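Local atomic coordinates of oxysterol-binding protein homolog 1 (Saccharomyces cerevisiae, PDB entry 5H28), a protein that carries sterols and other lipids between membranes without vesicles, its ankyrin-repeat domain, the piece described here, targeting it to the nucleus-vacuole junction through NVJ1. Residues Ile57-Ile60 and Val61-Val65; Gly86-Pro89 and Leu90-Ala93; Leu190-Phe193 and Val194-Arg197; Cys202-Leu205 and Leu206-Ala210. All coordinates share one frame; numbering follows the deposited sequence.

Contact 1: residues Ile57-Ile60 and Val61-Val65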
ATOM      1  N   ILE A  57       5.779  20.602   9.091  1.00  7.19           N
ATOM      2  CA  ILE A  57       5.495  19.408   8.311  1.00  7.36           C
ATOM      3  C   ILE A  57       4.463  18.547   9.038  1.00  6.76           C
ATOM      4  O   ILE A  57       3.517  18.035   8.427  1.00  6.87           O
ATOM      5  CB  ILE A  57       6.791  18.615   8.059  1.00  8.20           C
ATOM      6  CG1 ILE A  57       7.682  19.429   7.116  1.00 12.45           C
ATOM      7  CG2 ILE A  57       6.478  17.232   7.484  1.00  8.77           C
ATOM      8  CD1 ILE A  57       9.105  18.966   7.063  1.00 12.43           C
ATOM      9  N   LYS A  58       4.630  18.397  10.347  1.00  6.73           N
ATOM     10  CA  LYS A  58       3.688  17.598  11.110  1.00  8.31           C
ATOM     11  C   LYS A  58       2.279  18.182  11.076  1.00  7.09           C
ATOM     12  O   LYS A  58       1.305  17.449  10.906  1.00  6.83           O
ATOM     13  CB  LYS A  58       4.132  17.467  12.562  1.00 10.85           C
ATOM     14  CG  LYS A  58       3.154  16.666  13.372  1.00 17.49           C
ATOM     15  CD  LYS A  58       3.448  16.682  14.844  1.00 18.97           C
ATOM     16  CE  LYS A  58       2.274  16.107  15.610  1.00 20.04           C
ATOM     17  NZ  LYS A  58       2.414  16.256  17.060  1.00 13.23           N
ATOM     18  N   GLU A  59       2.167  19.494  11.252  1.00  7.02           N
ATOM     19  CA  GLU A  59       0.860  20.139  11.235  1.00  5.88           C
ATOM     20  C   GLU A  59       0.178  19.979   9.880  1.00  6.81           C
ATOM     21  O   GLU A  59      -1.027  19.757   9.811  1.00  7.41           O
ATOM     22  CB  GLU A  59       0.977  21.627  11.570  1.00  7.62           C
ATOM     23  CG  GLU A  59       1.455  21.937  12.985  1.00  8.80           C
ATOM     24  CD  GLU A  59       0.562  21.356  14.063  1.00 11.72           C
ATOM     25  OE1 GLU A  59      -0.673  21.354  13.892  1.00 13.59           O
ATOM     26  OE2 GLU A  59       1.104  20.916  15.097  1.00 13.60           O
ATOM     27  N   ILE A  60       0.946  20.098   8.801  1.00  6.64           N
ATOM     28  CA  ILE A  60       0.384  19.949   7.465  1.00  5.98           C
ATOM     29  C   ILE A  60      -0.215  18.554   7.301  1.00  6.13           C
ATOM     30  O   ILE A  60      -1.344  18.398   6.840  1.00  7.11           O
ATOM     31  CB  ILE A  60       1.471  20.160   6.384  1.00  4.99           C
ATOM     32  CG1 ILE A  60       1.847  21.641   6.308  1.00  7.47           C
ATOM     33  CG2 ILE A  60       0.973  19.668   5.030  1.00  6.05           C
ATOM     34  CD1 ILE A  60       3.031  21.919   5.399  1.00  8.43           C
ATOM     35  N   VAL A  61       0.542  17.539   7.702  1.00  6.29           N
ATOM     36  CA  VAL A  61       0.082  16.165   7.581  1.00  6.50           C
ATOM     37  C   VAL A  61      -1.112  15.841   8.477  1.00  8.42           C
ATOM     38  O   VAL A  61      -2.086  15.239   8.024  1.00  7.96           O
ATOM     39  CB  VAL A  61       1.234  15.173   7.872  1.00  6.46           C
ATOM     40  CG1 VAL A  61       0.699  13.754   7.963  1.00  8.04           C
ATOM     41  CG2 VAL A  61       2.282  15.264   6.765  1.00  7.21           C
ATOM     42  N   HIS A  62      -1.052  16.247   9.739  1.00  9.33           N
ATOM     43  CA  HIS A  62      -2.149  15.957  10.651  1.00  9.85           C
ATOM     44  C   HIS A  62      -3.421  16.737  10.353  1.00 11.02           C
ATOM     45  O   HIS A  62      -4.521  16.278  10.665  1.00 12.88           O
ATOM     46  CB  HIS A  62      -1.710  16.193  12.096  1.00 11.93           C
ATOM     47  CG  HIS A  62      -0.755  15.158  12.607  1.00 12.68           C
ATOM     48  ND1 HIS A  62      -1.035  13.809  12.578  1.00 16.79           N
ATOM     49  CD2 HIS A  62       0.473  15.275  13.159  1.00 13.59           C
ATOM     50  CE1 HIS A  62      -0.016  13.139  13.090  1.00 16.17           C
ATOM     51  NE2 HIS A  62       0.912  14.006  13.449  1.00 16.06           N
ATOM     52  N   HIS A  63      -3.279  17.904   9.734  1.00  9.43           N
ATOM     53  CA  HIS A  63      -4.437  18.730   9.399  1.00  9.56           C
ATOM     54  C   HIS A  63      -5.125  18.381   8.088  1.00 10.52           C
ATOM     55  O   HIS A  63      -6.352  18.318   8.023  1.00 13.12           O
ATOM     56  CB  HIS A  63      -4.052  20.211   9.299  1.00 10.78           C
ATOM     57  CG  HIS A  63      -4.047  20.938  10.607  1.00 12.00           C
ATOM     58  ND1 HIS A  63      -3.037  20.800  11.535  1.00 12.47           N
ATOM     59  CD2 HIS A  63      -4.929  21.817  11.139  1.00 13.71           C
ATOM     60  CE1 HIS A  63      -3.297  21.562  12.582  1.00 13.71           C
ATOM     61  NE2 HIS A  63      -4.439  22.190  12.367  1.00 13.26           N
ATOM     62  N   TRP A  64      -4.333  18.137   7.048  1.00  9.81           N
ATOM     63  CA  TRP A  64      -4.903  17.931   5.722  1.00  9.04           C
ATOM     64  C   TRP A  64      -4.759  16.622   4.955  1.00  9.45           C
ATOM     65  O   TRP A  64      -5.053  16.583   3.759  1.00  9.52           O
ATOM     66  CB  TRP A  64      -4.425  19.093   4.848  1.00  9.20           C
ATOM     67  CG  TRP A  64      -4.733  20.415   5.490  1.00  8.63           C
ATOM     68  CD1 TRP A  64      -5.929  20.796   6.025  1.00  8.84           C
ATOM     69  CD2 TRP A  64      -3.842  21.526   5.670  1.00  7.14           C
ATOM     70  NE1 TRP A  64      -5.844  22.070   6.526  1.00  9.84           N
ATOM     71  CE2 TRP A  64      -4.576  22.545   6.324  1.00  8.92           C
ATOM     72  CE3 TRP A  64      -2.499  21.762   5.345  1.00  8.59           C
ATOM     73  CZ2 TRP A  64      -4.012  23.782   6.656  1.00  8.83           C
ATOM     74  CZ3 TRP A  64      -1.938  22.998   5.677  1.00  7.22           C
ATOM     75  CH2 TRP A  64      -2.697  23.989   6.326  1.00  8.22           C
ATOM     76  N   VAL A  65      -4.343  15.552   5.620  1.00 10.54           N
ATOM     77  CA  VAL A  65      -4.181  14.271   4.941  1.00 10.34           C
ATOM     78  C   VAL A  65      -5.324  13.268   5.167  1.00 12.16           C
ATOM     79  O   VAL A  65      -5.816  12.665   4.211  1.00 14.01           O
ATOM     80  CB  VAL A  65      -2.821  13.621   5.325  1.00 10.00           C
ATOM     81  CG1 VAL A  65      -2.740  12.194   4.803  1.00  9.20           C
ATOM     82  CG2 VAL A  65      -1.681  14.445   4.740  1.00  9.49           C
TER
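Three side-chain pairs, Lys-58 with His-62, Glu-59 with His-63 and Ile-60 with Trp-64, meet one turn apart on helix 54-64, a helix of the predicted first ankyrin repeat. The backbone bonds are those of a regular helix, for instance His-62 N to Lys-58 O at 2.9 Å. The Glu-59 carbonyl does double duty. His-63 N donates to it at 2.9 Å, and the imidazole of His-63 folds back so that ND1 also reaches Glu-59 O, at 2.8 Å; the two donors approach from opposite faces of the carbonyl plane. The ring bond is the more bent, with an N-H...O angle of 133°. Glu-59, bent at its second torsion (chi2 -59°), runs alongside the same ring and sets OE1 at the ring edge, 2.9 Å from His-63 CE1. Lys-58 stretches out from a CG anti to the backbone N (chi1 179°), and its methylene chain passes along the edge of the His-62 ring, CE lying 3.2 Å from CD2. On the buried side Ile-60 CG2 packs at 4.1 Å from Trp-64 CE3. Beyond this helix the Trp-64 indole meets the ring of Phe-18 and packs on Leu-25, while Ile-57 and Ile-60 both rest on Ala-48. The bond from His-63 ND1 requires a hydrogen on that nitrogen, which a neutral ring can also supply; the Glu-59 carboxylate beside the ring would tend to favour the charged form, whereas the ammonium of Lys-58, 4.5 Å from His-62 NE2 at NZ, would tend to disfavour it at His-62.

Contact 2: residues Gly86-Pro89 and Leu90-Ala93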
ATOM      1  N   GLY A  86       8.201  12.092 -10.656  1.00  5.40           N
ATOM      2  CA  GLY A  86       7.654  10.874 -10.095  1.00  6.99           C
ATOM      3  C   GLY A  86       8.034  10.745  -8.630  1.00  5.92           C
ATOM      4  O   GLY A  86       7.749   9.726  -8.004  1.00  6.76           O
ATOM      5  N   ASN A  87       8.677  11.775  -8.082  1.00  6.53           N
ATOM      6  CA  ASN A  87       9.088  11.749  -6.681  1.00  5.98           C
ATOM      7  C   ASN A  87       7.963  12.088  -5.718  1.00  5.49           C
ATOM      8  O   ASN A  87       7.143  12.966  -5.982  1.00  6.43           O
ATOM      9  CB  ASN A  87      10.235  12.729  -6.419  1.00  5.67           C
ATOM     10  CG  ASN A  87      11.545  12.264  -7.007  1.00  4.28           C
ATOM     11  OD1 ASN A  87      11.888  11.087  -6.927  1.00  7.25           O
ATOM     12  ND2 ASN A  87      12.296  13.196  -7.593  1.00  7.66           N
ATOM     13  N   THR A  88       7.958  11.387  -4.590  1.00  6.07           N
ATOM     14  CA  THR A  88       6.979  11.602  -3.529  1.00  6.60           C
ATOM     15  C   THR A  88       7.702  12.402  -2.452  1.00  5.62           C
ATOM     16  O   THR A  88       8.914  12.599  -2.531  1.00  4.82           O
ATOM     17  CB  THR A  88       6.560  10.278  -2.880  1.00  6.59           C
ATOM     18  OG1 THR A  88       7.708   9.679  -2.259  1.00  6.12           O
ATOM     19  CG2 THR A  88       5.992   9.325  -3.913  1.00  7.54           C
ATOM     20  N   PRO A  89       6.965  12.884  -1.437  1.00  5.97           N
ATOM     21  CA  PRO A  89       7.620  13.644  -0.372  1.00  4.84           C
ATOM     22  C   PRO A  89       8.697  12.797   0.307  1.00  3.85           C
ATOM     23  O   PRO A  89       9.728  13.318   0.729  1.00  5.73           O
ATOM     24  CB  PRO A  89       6.460  13.984   0.558  1.00  5.06           C
ATOM     25  CG  PRO A  89       5.334  14.201  -0.424  1.00  5.24           C
ATOM     26  CD  PRO A  89       5.500  13.018  -1.355  1.00  6.83           C
ATOM     27  N   LEU A  90       8.452  11.492   0.397  1.00  4.39           N
ATOM     28  CA  LEU A  90       9.409  10.576   1.014  1.00  4.81           C
ATOM     29  C   LEU A  90      10.700  10.520   0.193  1.00  6.05           C
ATOM     30  O   LEU A  90      11.789  10.451   0.761  1.00  5.95           O
ATOM     31  CB  LEU A  90       8.801   9.177   1.143  1.00  5.59           C
ATOM     32  CG  LEU A  90       9.634   8.133   1.893  1.00  4.74           C
ATOM     33  CD1 LEU A  90       9.813   8.535   3.354  1.00  8.29           C
ATOM     34  CD2 LEU A  90       8.939   6.780   1.796  1.00  7.79           C
ATOM     35  N   HIS A  91      10.585  10.548  -1.135  1.00  6.06           N
ATOM     36  CA  HIS A  91      11.775  10.536  -1.990  1.00  4.00           C
ATOM     37  C   HIS A  91      12.606  11.783  -1.714  1.00  5.21           C
ATOM     38  O   HIS A  91      13.832  11.721  -1.603  1.00  4.55           O
ATOM     39  CB  HIS A  91      11.411  10.571  -3.478  1.00  4.56           C
ATOM     40  CG  HIS A  91      10.978   9.256  -4.048  1.00  3.90           C
ATOM     41  ND1 HIS A  91       9.675   8.814  -3.991  1.00  5.17           N
ATOM     42  CD2 HIS A  91      11.663   8.321  -4.751  1.00  4.15           C
ATOM     43  CE1 HIS A  91       9.573   7.668  -4.641  1.00  5.73           C
ATOM     44  NE2 HIS A  91      10.764   7.347  -5.112  1.00  5.14           N
ATOM     45  N   ILE A  92      11.926  12.920  -1.626  1.00  4.35           N
ATOM     46  CA  ILE A  92      12.591  14.190  -1.384  1.00  6.13           C
ATOM     47  C   ILE A  92      13.247  14.216  -0.006  1.00  4.78           C
ATOM     48  O   ILE A  92      14.386  14.657   0.139  1.00  6.54           O
ATOM     49  CB  ILE A  92      11.585  15.369  -1.512  1.00  7.02           C
ATOM     50  CG1 ILE A  92      10.918  15.349  -2.894  1.00  8.06           C
ATOM     51  CG2 ILE A  92      12.294  16.695  -1.267  1.00  8.57           C
ATOM     52  CD1 ILE A  92      11.862  15.455  -4.078  1.00  8.29           C
ATOM     53  N   ALA A  93      12.529  13.737   1.003  1.00  5.41           N
ATOM     54  CA  ALA A  93      13.059  13.721   2.358  1.00  5.20           C
ATOM     55  C   ALA A  93      14.290  12.827   2.467  1.00  6.31           C
ATOM     56  O   ALA A  93      15.262  13.177   3.134  1.00  6.70           O
ATOM     57  CB  ALA A  93      11.984  13.256   3.331  1.00  6.08           C
TER
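Thr-88 and His-91 grip each other at the start of helix 89-95, within the Thr-Pro-Leu-His sequence characteristic of ankyrin repeats. Among the polar contacts, Thr-88 is the N-cap: with OG1 set between the backbone N and the carbonyl carbon (chi1 63°), it accepts from His-91 N at 3.2 Å. The same oxygen is hydrogen-bonded to His-91 ND1 at 2.8 Å, meeting the imidazole at its edge, near the ring plane. Two bonds on one hydroxyl therefore tie the cap to both the backbone and the side chain of His-91. The first helical turns add Ile-92 N to Thr-88 O at 3.2 Å and Ala-93 N to Pro-89 O at 2.8 Å. Van der Waals contact comes from Asn-87, whose side chain crosses His-91 at about a right angle and brings OD1 to 3.5 Å from His-91 CB; the amide itself is held by Asn-117. Asn-87 CB also packs on Ile-92 CD1 at 3.9 Å. His-91 NE2 bonds to Leu-121 O, bracing the ring from its other nitrogen. Pro-89 and Ala-93 lean on helix 44-51, at Leu-45 and Val-49, while Leu-90 is inserted against Val-102 and Leu-105 of helix 99-106, so the capped turn sits between two neighbouring helices.

Contact 3: residues Leu190-Phe193 and Val194-Arg197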
ATOM      1  N   LEU A 190      -3.654 -19.733  -0.304  1.00  5.54           N
ATOM      2  CA  LEU A 190      -4.601 -20.510  -1.100  1.00  6.08           C
ATOM      3  C   LEU A 190      -4.508 -21.989  -0.732  1.00  7.55           C
ATOM      4  O   LEU A 190      -5.525 -22.639  -0.484  1.00  6.42           O
ATOM      5  CB  LEU A 190      -4.348 -20.322  -2.604  1.00  6.10           C
ATOM      6  CG  LEU A 190      -5.267 -21.119  -3.540  1.00  6.64           C
ATOM      7  CD1 LEU A 190      -6.732 -20.887  -3.161  1.00  8.18           C
ATOM      8  CD2 LEU A 190      -5.001 -20.713  -4.992  1.00  9.46           C
ATOM      9  N   HIS A 191      -3.285 -22.511  -0.685  1.00  7.03           N
ATOM     10  CA  HIS A 191      -3.070 -23.913  -0.343  1.00  7.26           C
ATOM     11  C   HIS A 191      -3.709 -24.270   0.994  1.00  6.65           C
ATOM     12  O   HIS A 191      -4.353 -25.314   1.125  1.00  5.91           O
ATOM     13  CB  HIS A 191      -1.572 -24.216  -0.295  1.00  7.13           C
ATOM     14  CG  HIS A 191      -0.846 -23.853  -1.553  1.00  7.88           C
ATOM     15  ND1 HIS A 191      -0.790 -22.561  -2.029  1.00  7.86           N
ATOM     16  CD2 HIS A 191      -0.153 -24.612  -2.435  1.00  8.60           C
ATOM     17  CE1 HIS A 191      -0.092 -22.540  -3.151  1.00  8.42           C
ATOM     18  NE2 HIS A 191       0.305 -23.771  -3.419  1.00  9.23           N
ATOM     19  N   GLU A 192      -3.539 -23.399   1.982  1.00  6.47           N
ATOM     20  CA  GLU A 192      -4.102 -23.656   3.296  1.00  6.78           C
ATOM     21  C   GLU A 192      -5.619 -23.743   3.269  1.00  6.90           C
ATOM     22  O   GLU A 192      -6.197 -24.573   3.960  1.00  7.61           O
ATOM     23  CB  GLU A 192      -3.649 -22.589   4.292  1.00  8.82           C
ATOM     24  CG  GLU A 192      -2.152 -22.627   4.552  1.00 13.44           C
ATOM     25  CD  GLU A 192      -1.662 -24.029   4.864  1.00 13.93           C
ATOM     26  OE1 GLU A 192      -2.153 -24.628   5.844  1.00 14.28           O
ATOM     27  OE2 GLU A 192      -0.787 -24.539   4.134  1.00 15.42           O
ATOM     28  N   PHE A 193      -6.275 -22.914   2.463  1.00  7.05           N
ATOM     29  CA  PHE A 193      -7.727 -22.981   2.417  1.00  6.02           C
ATOM     30  C   PHE A 193      -8.246 -24.114   1.547  1.00  5.63           C
ATOM     31  O   PHE A 193      -9.392 -24.534   1.686  1.00  6.41           O
ATOM     32  CB  PHE A 193      -8.310 -21.624   2.027  1.00  7.22           C
ATOM     33  CG  PHE A 193      -8.364 -20.671   3.181  1.00  6.60           C
ATOM     34  CD1 PHE A 193      -9.376 -20.773   4.135  1.00  8.10           C
ATOM     35  CD2 PHE A 193      -7.360 -19.728   3.372  1.00  9.20           C
ATOM     36  CE1 PHE A 193      -9.383 -19.960   5.259  1.00  8.31           C
ATOM     37  CE2 PHE A 193      -7.355 -18.907   4.497  1.00  8.05           C
ATOM     38  CZ  PHE A 193      -8.371 -19.023   5.445  1.00  9.00           C
ATOM     39  N   VAL A 194      -7.399 -24.625   0.660  1.00  6.12           N
ATOM     40  CA  VAL A 194      -7.795 -25.769  -0.148  1.00  5.63           C
ATOM     41  C   VAL A 194      -7.836 -26.949   0.834  1.00  7.99           C
ATOM     42  O   VAL A 194      -8.778 -27.749   0.831  1.00  7.14           O
ATOM     43  CB  VAL A 194      -6.770 -26.046  -1.271  1.00  5.58           C
ATOM     44  CG1 VAL A 194      -7.014 -27.421  -1.874  1.00  8.79           C
ATOM     45  CG2 VAL A 194      -6.903 -24.990  -2.358  1.00  8.17           C
ATOM     46  N   LYS A 195      -6.824 -27.036   1.692  1.00  7.64           N
ATOM     47  CA  LYS A 195      -6.764 -28.100   2.690  1.00  8.40           C
ATOM     48  C   LYS A 195      -7.898 -27.965   3.707  1.00  8.13           C
ATOM     49  O   LYS A 195      -8.411 -28.969   4.207  1.00  8.92           O
ATOM     50  CB  LYS A 195      -5.404 -28.091   3.399  1.00 10.44           C
ATOM     51  CG  LYS A 195      -4.263 -28.531   2.482  1.00 13.77           C
ATOM     52  CD  LYS A 195      -2.907 -28.546   3.169  1.00 16.26           C
ATOM     53  CE  LYS A 195      -2.369 -27.142   3.400  1.00 17.30           C
ATOM     54  NZ  LYS A 195      -0.967 -27.182   3.910  1.00 17.97           N
ATOM     55  N   LYS A 196      -8.304 -26.727   3.991  1.00  7.86           N
ATOM     56  CA  LYS A 196      -9.386 -26.465   4.941  1.00  8.44           C
ATOM     57  C   LYS A 196     -10.734 -26.781   4.289  1.00  9.31           C
ATOM     58  O   LYS A 196     -11.735 -26.986   4.976  1.00 10.04           O
ATOM     59  CB  LYS A 196      -9.351 -24.996   5.389  1.00  9.24           C
ATOM     60  CG  LYS A 196     -10.144 -24.680   6.662  1.00  8.18           C
ATOM     61  CD  LYS A 196      -9.972 -23.215   7.059  1.00 10.96           C
ATOM     62  CE  LYS A 196     -10.500 -22.929   8.464  1.00 12.72           C
ATOM     63  NZ  LYS A 196     -11.962 -23.164   8.591  1.00 14.39           N
ATOM     64  N   ARG A 197     -10.744 -26.819   2.957  1.00  8.52           N
ATOM     65  CA  ARG A 197     -11.941 -27.106   2.172  1.00  9.48           C
ATOM     66  C   ARG A 197     -12.991 -25.995   2.255  1.00  9.47           C
ATOM     67  O   ARG A 197     -14.194 -26.242   2.129  1.00  9.40           O
ATOM     68  CB  ARG A 197     -12.526 -28.464   2.586  1.00 11.16           C
ATOM     69  CG  ARG A 197     -11.560 -29.616   2.312  1.00 13.23           C
ATOM     70  CD  ARG A 197     -12.020 -30.962   2.860  1.00 16.49           C
ATOM     71  NE  ARG A 197     -13.135 -31.542   2.116  1.00 17.67           N
ATOM     72  CZ  ARG A 197     -14.395 -31.552   2.539  1.00 18.54           C
ATOM     73  NH1 ARG A 197     -15.341 -32.105   1.793  1.00 18.95           N
ATOM     74  NH2 ARG A 197     -14.709 -31.011   3.709  1.00 19.04           N
TER
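Glu-192 turns CG anti to its carbonyl carbon and bends again at chi2 (-49°), while Lys-195 folds at chi3 (-73°); these two bends bring carboxylate and ammonium together three residues apart on helix 189-196, in the predicted third ankyrin repeat. The side chains run side by side and point the same way. Lys-195 NZ donates to Glu-192 OE2 at 2.7 Å, a salt bridge that uses the syn side of the oxygen but stands somewhat out of the carboxylate plane; OE1 is farther from NZ, at 3.4 Å, and so one oxygen carries the bond. Were a leucine to take the place of Glu-192, the ammonium of Lys-195 would probably be left without its charge mate and its folded chain set free to swing. Phe-193 and Lys-196 also lie alongside each other, CD of the lysine coming to 3.8 Å from Phe-193 CE1. On the buried side, Leu-190 CD1 approaches Val-194 CG2 at 4.2 Å. Val-194 goes on to Leu-246 and Leu-250 of helix 241-256, and His-191 NE2 is hydrogen-bonded to Lys-214 O. The helix ends in a Schellman motif whose C-prime residue is Arg-197, with a positive phi of 68°. Its guanidinium is salt-bridged through NE to Asp-243, which ties the helix end to helix 241-256. Within the motif Arg-197 N makes a weak bond to Val-194 O at 3.0 Å, and the backbone N of the following residue turns back to Phe-193 O.

Contact 4: residues Cys202-Leu205 and Leu206-Ala210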
ATOM      1  N   CYS A 202     -11.492 -19.841  -0.896  1.00  6.90           N
ATOM      2  CA  CYS A 202     -10.627 -20.132  -2.035  1.00  7.41           C
ATOM      3  C   CYS A 202     -11.019 -19.242  -3.215  1.00  8.29           C
ATOM      4  O   CYS A 202     -10.155 -18.651  -3.859  1.00  8.93           O
ATOM      5  CB  CYS A 202     -10.728 -21.607  -2.439  1.00  6.52           C
ATOM      6  SG  CYS A 202      -9.898 -22.753  -1.313  1.00  8.51           S
ATOM      7  N   ARG A 203     -12.320 -19.144  -3.491  1.00  9.60           N
ATOM      8  CA  ARG A 203     -12.805 -18.313  -4.591  1.00  9.71           C
ATOM      9  C   ARG A 203     -12.405 -16.857  -4.375  1.00  9.70           C
ATOM     10  O   ARG A 203     -11.968 -16.183  -5.308  1.00  9.58           O
ATOM     11  CB  ARG A 203     -14.331 -18.410  -4.708  1.00 10.62           C
ATOM     12  CG  ARG A 203     -14.852 -19.761  -5.168  1.00 11.70           C
ATOM     13  CD  ARG A 203     -16.379 -19.775  -5.165  1.00 13.38           C
ATOM     14  NE  ARG A 203     -16.923 -21.095  -5.476  1.00 15.13           N
ATOM     15  CZ  ARG A 203     -16.902 -21.654  -6.681  1.00 15.05           C
ATOM     16  NH1 ARG A 203     -16.366 -21.008  -7.708  1.00 16.14           N
ATOM     17  NH2 ARG A 203     -17.404 -22.867  -6.859  1.00 16.29           N
ATOM     18  N   TRP A 204     -12.549 -16.377  -3.143  1.00  8.83           N
ATOM     19  CA  TRP A 204     -12.201 -14.997  -2.814  1.00  9.45           C
ATOM     20  C   TRP A 204     -10.714 -14.752  -3.056  1.00 10.04           C
ATOM     21  O   TRP A 204     -10.321 -13.744  -3.637  1.00  9.64           O
ATOM     22  CB  TRP A 204     -12.532 -14.701  -1.347  1.00 10.33           C
ATOM     23  CG  TRP A 204     -12.468 -13.236  -0.994  1.00 12.35           C
ATOM     24  CD1 TRP A 204     -13.500 -12.338  -1.019  1.00 13.43           C
ATOM     25  CD2 TRP A 204     -11.310 -12.502  -0.578  1.00 11.51           C
ATOM     26  NE1 TRP A 204     -13.055 -11.094  -0.641  1.00 14.06           N
ATOM     27  CE2 TRP A 204     -11.715 -11.164  -0.366  1.00 12.17           C
ATOM     28  CE3 TRP A 204      -9.967 -12.843  -0.365  1.00 11.64           C
ATOM     29  CZ2 TRP A 204     -10.824 -10.166   0.049  1.00 10.77           C
ATOM     30  CZ3 TRP A 204      -9.082 -11.850   0.048  1.00 12.27           C
ATOM     31  CH2 TRP A 204      -9.516 -10.527   0.249  1.00 11.86           C
ATOM     32  N   LEU A 205      -9.882 -15.686  -2.608  1.00  9.12           N
ATOM     33  CA  LEU A 205      -8.444 -15.549  -2.781  1.00  8.59           C
ATOM     34  C   LEU A 205      -8.058 -15.533  -4.256  1.00  8.76           C
ATOM     35  O   LEU A 205      -7.243 -14.712  -4.679  1.00  9.11           O
ATOM     36  CB  LEU A 205      -7.724 -16.682  -2.046  1.00  7.29           C
ATOM     37  CG  LEU A 205      -7.823 -16.614  -0.517  1.00  6.87           C
ATOM     38  CD1 LEU A 205      -7.337 -17.920   0.079  1.00  8.17           C
ATOM     39  CD2 LEU A 205      -7.011 -15.429   0.009  1.00  9.53           C
ATOM     40  N   LEU A 206      -8.654 -16.427  -5.041  1.00  9.18           N
ATOM     41  CA  LEU A 206      -8.365 -16.493  -6.467  1.00 11.43           C
ATOM     42  C   LEU A 206      -8.741 -15.189  -7.157  1.00 12.37           C
ATOM     43  O   LEU A 206      -8.010 -14.708  -8.021  1.00 13.12           O
ATOM     44  CB  LEU A 206      -9.127 -17.655  -7.115  1.00 10.90           C
ATOM     45  CG  LEU A 206      -8.525 -19.061  -7.009  1.00 13.11           C
ATOM     46  CD1 LEU A 206      -7.274 -19.147  -7.859  1.00 13.80           C
ATOM     47  CD2 LEU A 206      -8.209 -19.395  -5.576  1.00 19.03           C
ATOM     48  N   GLU A 207      -9.872 -14.608  -6.771  1.00 12.56           N
ATOM     49  CA  GLU A 207     -10.302 -13.360  -7.389  1.00 15.12           C
ATOM     50  C   GLU A 207      -9.438 -12.178  -6.961  1.00 14.41           C
ATOM     51  O   GLU A 207      -9.472 -11.119  -7.588  1.00 15.76           O
ATOM     52  CB  GLU A 207     -11.780 -13.079  -7.081  1.00 19.79           C
ATOM     53  CG  GLU A 207     -12.124 -12.943  -5.612  1.00 26.36           C
ATOM     54  CD  GLU A 207     -13.582 -12.578  -5.389  1.00 30.50           C
ATOM     55  OE1 GLU A 207     -13.984 -11.465  -5.788  1.00 32.74           O
ATOM     56  OE2 GLU A 207     -14.324 -13.408  -4.817  1.00 33.43           O
ATOM     57  N   HIS A 208      -8.657 -12.359  -5.900  1.00 13.94           N
ATOM     58  CA  HIS A 208      -7.787 -11.291  -5.427  1.00 13.70           C
ATOM     59  C   HIS A 208      -6.306 -11.503  -5.722  1.00 13.88           C
ATOM     60  O   HIS A 208      -5.446 -10.936  -5.050  1.00 15.09           O
ATOM     61  CB  HIS A 208      -7.993 -11.050  -3.930  1.00 14.40           C
ATOM     62  CG  HIS A 208      -9.268 -10.335  -3.613  1.00 15.27           C
ATOM     63  ND1 HIS A 208     -10.497 -10.955  -3.651  1.00 16.45           N
ATOM     64  CD2 HIS A 208      -9.510  -9.036  -3.316  1.00 18.87           C
ATOM     65  CE1 HIS A 208     -11.442 -10.068  -3.392  1.00 18.07           C
ATOM     66  NE2 HIS A 208     -10.870  -8.896  -3.185  1.00 18.62           N
ATOM     67  N   GLY A 209      -6.005 -12.329  -6.720  1.00 13.66           N
ATOM     68  CA  GLY A 209      -4.618 -12.538  -7.090  1.00 13.46           C
ATOM     69  C   GLY A 209      -3.967 -13.880  -6.832  1.00 12.38           C
ATOM     70  O   GLY A 209      -2.892 -14.144  -7.369  1.00 12.96           O
ATOM     71  N   ALA A 210      -4.587 -14.733  -6.019  1.00 11.32           N
ATOM     72  CA  ALA A 210      -3.997 -16.038  -5.737  1.00 11.47           C
ATOM     73  C   ALA A 210      -3.816 -16.799  -7.046  1.00 10.64           C
ATOM     74  O   ALA A 210      -4.735 -16.881  -7.857  1.00 11.19           O
ATOM     75  CB  ALA A 210      -4.883 -16.825  -4.785  1.00  8.60           C
TER
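Trp-204 lays its indole over the ring of His-208 at the end of helix 199-207, where a Schellman motif closes this helix of the predicted third ankyrin repeat. Trp-204 CB is 4.1 Å from Glu-207 OE2. With CG anti to the backbone N (chi1 -168°), the indole swings toward the later turn. CG and CD1 lie near His-208 ND1 and CE1; Trp-204 CD2 is 3.5 Å from His-208 ND1. Trp-204 NE1 passes 3.3 Å from His-208 CE1 but hydrogen-bonds to Glu-164. Trp-204 CE2 has the shortest approach, 3.2 Å to His-208 CE1, and CZ2 stands 3.5 Å from His-208 NE2, over the centre of the imidazole. CE3 and CZ3 lie near His-208 ND1 and CG, and CH2, the far corner, near His-208 CD2 and CG. The six-membered ring and the imidazole form a face-to-face stack, centroids 3.7 Å apart and planes at 16°. Replacing Trp-204 by an alanine would probably leave one face of His-208 without its stacking partner, and Glu-164 without the indole N-H. Gly-209 (phi 111°) is the C-prime residue. Leu-205 O accepts from two donors on opposite faces of its plane: His-208 N, and Ala-210 N at 3.0 Å.

Along the chain the four contacts follow one another, in two pairs. Contacts 1 and 2 lie on successive helices, 54-64 and 89-95, with centres 16 Å apart and nearest atoms about 7 Å apart. Contacts 3 and 4, on helices 189-196 and 199-207, touch directly: their centres are 12 Å apart, Phe-193 CD2 packs on Leu-205 CD1 at 3.8 Å, and Cys-202 SG lies against the backbone of Phe-193. The pairs stand on opposite sides of the chain's centre, 33 to 44 Å between centres, and the long helix 130-156 comes between them in sequence. The ankyrin domain that recognises NVJ1 is thus an elongated, all-helical body, here sampled on both sides of its centre.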